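Local coordinates for protein phosphoribosylaminoimidazole-succinocarboxamide synthase (Pyrococcus horikoshii, PDB 4O7V) that catalyses the ATP-dependent joining of L-aspartate to carboxyaminoimidazole ribonucleotide, giving SAICAR in de novo purine biosynthesis, at residues Arg93-Gly98 / Gly168-Asp173. Numbering follows the deposited sequence.
With UDP (uridine-5'-diphosphate), chain B; U5P (uridine-5'-monophosphate), chain D.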
loop_
_atom_site.group_PDB
_atom_site.type_symbol
_atom_site.label_atom_id
_atom_site.label_comp_id
_atom_site.label_asym_id
_atom_site.label_seq_id
_atom_site.Cartn_x
_atom_site.Cartn_y
_atom_site.Cartn_z
ATOM N N ARG A 93 8.406 -4.594 -9.943
ATOM C CA ARG A 93 9.474 -3.604 -10.111
ATOM C C ARG A 93 10.845 -4.225 -9.815
ATOM O O ARG A 93 11.027 -4.870 -8.777
ATOM C CB ARG A 93 9.202 -2.382 -9.216
ATOM C CG ARG A 93 7.709 -2.109 -8.988
ATOM C CD ARG A 93 7.412 -0.786 -8.290
ATOM N NE ARG A 93 7.659 0.317 -9.201
ATOM C CZ ARG A 93 6.795 1.260 -9.565
ATOM N NH1 ARG A 93 5.556 1.315 -9.082
ATOM N NH2 ARG A 93 7.207 2.166 -10.437
ATOM N N ASN A 94 11.790 -4.043 -10.743
ATOM C CA ASN A 94 13.176 -4.523 -10.595
ATOM C C ASN A 94 14.157 -3.399 -10.335
ATOM O O ASN A 94 15.164 -3.583 -9.630
ATOM C CB ASN A 94 13.615 -5.268 -11.853
ATOM C CG ASN A 94 12.748 -6.472 -12.133
ATOM O OD1 ASN A 94 12.529 -7.301 -11.245
ATOM N ND2 ASN A 94 12.222 -6.566 -13.353
ATOM N N VAL A 95 13.855 -2.246 -10.937
ATOM C CA VAL A 95 14.685 -1.055 -10.884
ATOM C C VAL A 95 13.774 0.111 -10.491
ATOM O O VAL A 95 12.635 0.203 -10.973
ATOM C CB VAL A 95 15.323 -0.779 -12.267
ATOM C CG1 VAL A 95 15.980 0.594 -12.320
ATOM C CG2 VAL A 95 16.336 -1.866 -12.612
ATOM N N VAL A 96 14.263 0.978 -9.605
ATOM C CA VAL A 96 13.493 2.131 -9.128
ATOM C C VAL A 96 13.218 3.135 -10.256
ATOM O O VAL A 96 14.148 3.586 -10.954
ATOM C CB VAL A 96 14.197 2.823 -7.945
ATOM C CG1 VAL A 96 13.491 4.114 -7.560
ATOM C CG2 VAL A 96 14.278 1.872 -6.754
ATOM N N ALA A 97 11.932 3.435 -10.446
ATOM C CA ALA A 97 11.467 4.446 -11.400
ATOM C C ALA A 97 10.022 4.823 -11.075
ATOM O O ALA A 97 9.391 4.205 -10.219
ATOM C CB ALA A 97 11.588 3.932 -12.831
ATOM N N GLY A 98 9.500 5.836 -11.760
ATOM C CA GLY A 98 8.111 6.260 -11.581
ATOM C C GLY A 98 7.707 6.504 -10.138
ATOM O O GLY A 98 8.462 7.105 -9.363
ATOM N N GLY A 168 19.555 -7.058 -24.751
ATOM C CA GLY A 168 20.094 -5.745 -24.396
ATOM C C GLY A 168 19.038 -4.779 -23.874
ATOM O O GLY A 168 19.174 -3.556 -24.016
ATOM N N ILE A 169 17.984 -5.334 -23.273
ATOM C CA ILE A 169 16.908 -4.526 -22.689
ATOM C C ILE A 169 16.706 -4.890 -21.222
ATOM O O ILE A 169 16.521 -6.060 -20.876
ATOM C CB ILE A 169 15.592 -4.686 -23.473
ATOM C CG1 ILE A 169 15.756 -4.132 -24.892
ATOM C CG2 ILE A 169 14.429 -4.003 -22.752
ATOM C CD1 ILE A 169 14.731 -4.673 -25.873
ATOM N N ILE A 170 16.767 -3.875 -20.368
ATOM C CA ILE A 170 16.481 -4.025 -18.958
ATOM C C ILE A 170 14.987 -3.828 -18.719
ATOM O O ILE A 170 14.410 -2.794 -19.090
ATOM C CB ILE A 170 17.327 -3.060 -18.100
ATOM C CG1 ILE A 170 18.817 -3.374 -18.286
ATOM C CG2 ILE A 170 16.969 -3.200 -16.628
ATOM C CD1 ILE A 170 19.731 -2.217 -17.955
ATOM N N LEU A 171 14.362 -4.840 -18.125
ATOM C CA LEU A 171 12.976 -4.732 -17.713
ATOM C C LEU A 171 12.923 -4.032 -16.361
ATOM O O LEU A 171 13.193 -4.630 -15.318
ATOM C CB LEU A 171 12.302 -6.100 -17.681
ATOM C CG LEU A 171 10.845 -6.176 -17.201
ATOM C CD1 LEU A 171 9.896 -5.362 -18.070
ATOM C CD2 LEU A 171 10.423 -7.634 -17.143
ATOM N N VAL A 172 12.578 -2.749 -16.395
ATOM C CA VAL A 172 12.619 -1.903 -15.205
ATOM C C VAL A 172 11.446 -2.209 -14.256
ATOM O O VAL A 172 11.650 -2.474 -13.058
ATOM C CB VAL A 172 12.655 -0.422 -15.630
ATOM C CG1 VAL A 172 12.387 0.520 -14.459
ATOM C CG2 VAL A 172 13.979 -0.116 -16.309
ATOM N N ASP A 173 10.234 -2.176 -14.810
ATOM C CA ASP A 173 9.003 -2.527 -14.105
ATOM C C ASP A 173 7.921 -2.785 -15.145
ATOM O O ASP A 173 8.157 -2.578 -16.333
ATOM C CB ASP A 173 8.560 -1.430 -13.116
ATOM C CG ASP A 173 8.348 -0.069 -13.782
ATOM O OD1 ASP A 173 7.880 -0.014 -14.929
ATOM O OD2 ASP A 173 8.660 0.956 -13.144
HETATM N N1 UDP B . 1.474 1.280 -15.447
HETATM C C2 UDP B . 0.429 0.975 -16.348
HETATM N N3 UDP B . -0.786 1.503 -16.169
HETATM C C4 UDP B . -1.021 2.324 -15.137
HETATM C C5 UDP B . -0.012 2.643 -14.231
HETATM C C6 UDP B . 1.256 2.097 -14.408
HETATM O O2 UDP B . 0.635 0.210 -17.314
HETATM O O4 UDP B . -2.162 2.807 -14.989
HETATM C "C1'" UDP B . 2.797 0.696 -15.655
HETATM C "C2'" UDP B . 3.804 1.780 -15.994
HETATM O "O2'" UDP B . 3.996 1.877 -17.406
HETATM C "C3'" UDP B . 5.067 1.287 -15.336
HETATM C "C4'" UDP B . 4.605 0.422 -14.172
HETATM O "O4'" UDP B . 3.248 0.073 -14.446
HETATM O "O3'" UDP B . 5.750 0.447 -16.267
HETATM C "C5'" UDP B . 4.694 1.154 -12.838
HETATM O "O5'" UDP B . 4.235 2.493 -12.995
HETATM P PA UDP B . 4.346 3.561 -11.802
HETATM O O1A UDP B . 3.755 2.968 -10.545
HETATM O O2A UDP B . 5.757 4.081 -11.743
HETATM O O3A UDP B . 3.371 4.736 -12.319
HETATM P PB UDP B . 3.734 5.785 -13.493
HETATM O O1B UDP B . 2.507 6.660 -13.509
HETATM O O2B UDP B . 5.004 6.459 -13.053
HETATM O O3B UDP B . 3.905 4.963 -14.749
HETATM N N1 U5P D . 1.443 1.086 -15.334
HETATM C C2 U5P D . 0.455 0.847 -16.317
HETATM N N3 U5P D . -0.802 1.248 -16.118
HETATM C C4 U5P D . -1.141 1.871 -14.985
HETATM C C5 U5P D . -0.194 2.119 -13.993
HETATM C C6 U5P D . 1.120 1.705 -14.190
HETATM O O2 U5P D . 0.752 0.262 -17.377
HETATM O O4 U5P D . -2.323 2.231 -14.825
HETATM C "C1'" U5P D . 2.814 0.632 -15.564
HETATM C "C2'" U5P D . 3.750 1.772 -15.923
HETATM O "O2'" U5P D . 3.903 1.889 -17.339
HETATM C "C3'" U5P D . 5.053 1.323 -15.312
HETATM C "C4'" U5P D . 4.668 0.446 -14.130
HETATM O "O3'" U5P D . 5.727 0.496 -16.261
HETATM O "O4'" U5P D . 3.316 0.049 -14.357
HETATM C "C5'" U5P D . 4.783 1.181 -12.799
HETATM O "O5'" U5P D . 4.038 2.394 -12.856
HETATM P P U5P D . 4.244 3.555 -11.767
HETATM O O1P U5P D . 5.737 3.721 -11.684
HETATM O O2P U5P D . 3.511 4.725 -12.376
HETATM O O3P U5P D . 3.635 3.024 -10.491
HETATM O O HOH W 1 9.946 0.752 -10.668
#
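R93 and D173 face each other as an antiparallel, non-hydrogen-bonded pair, and just beyond them the chain turns at N94, so that two successive amides, N94 N (2.8 Å) and V95 N (3.1 Å), converge on V172 O. The N94 side chain adds a third bond: ND2 gives a nearly straight hydrogen bond to L171 O (2.9 Å, 168°), which lies almost in the amide plane. An amide suits this corner because it can serve a strand carbonyl and still meet N157 of helix 143-165. Past the turn, V95 CB and the methyl of A97 both rest on V172 CG1, the branch that chi1 of 167° swings opposite the V172 nitrogen.

R93 and D173 run side by side toward the bound nucleotide, UDP or UMP, which probably occupies the place of the ribonucleotide substrate. The arginine, bent at chi3 (72°), suits the α-phosphate, presenting NH1 and NH2 to two of its oxygens, with NH1 2.8 Å from UDP O1A. R93 NH2 and D173 OD2 form a salt bridge whose hydrogen bond is weak (3.3 Å), the guanidinium and carboxylate planes nearly perpendicular; a water accepting from R93 NE donates to that same OD2. The aspartate suits the sugar: OD1 lies 2.6 Å from the ribose hydroxyl O3' of UDP.

E118 of strand 111-121 and R198 of strand 197-201 supply further salt-bridge partners for R93 and D173 respectively, W200 packs on V95 and V172, and L171 lies against helix 143-165.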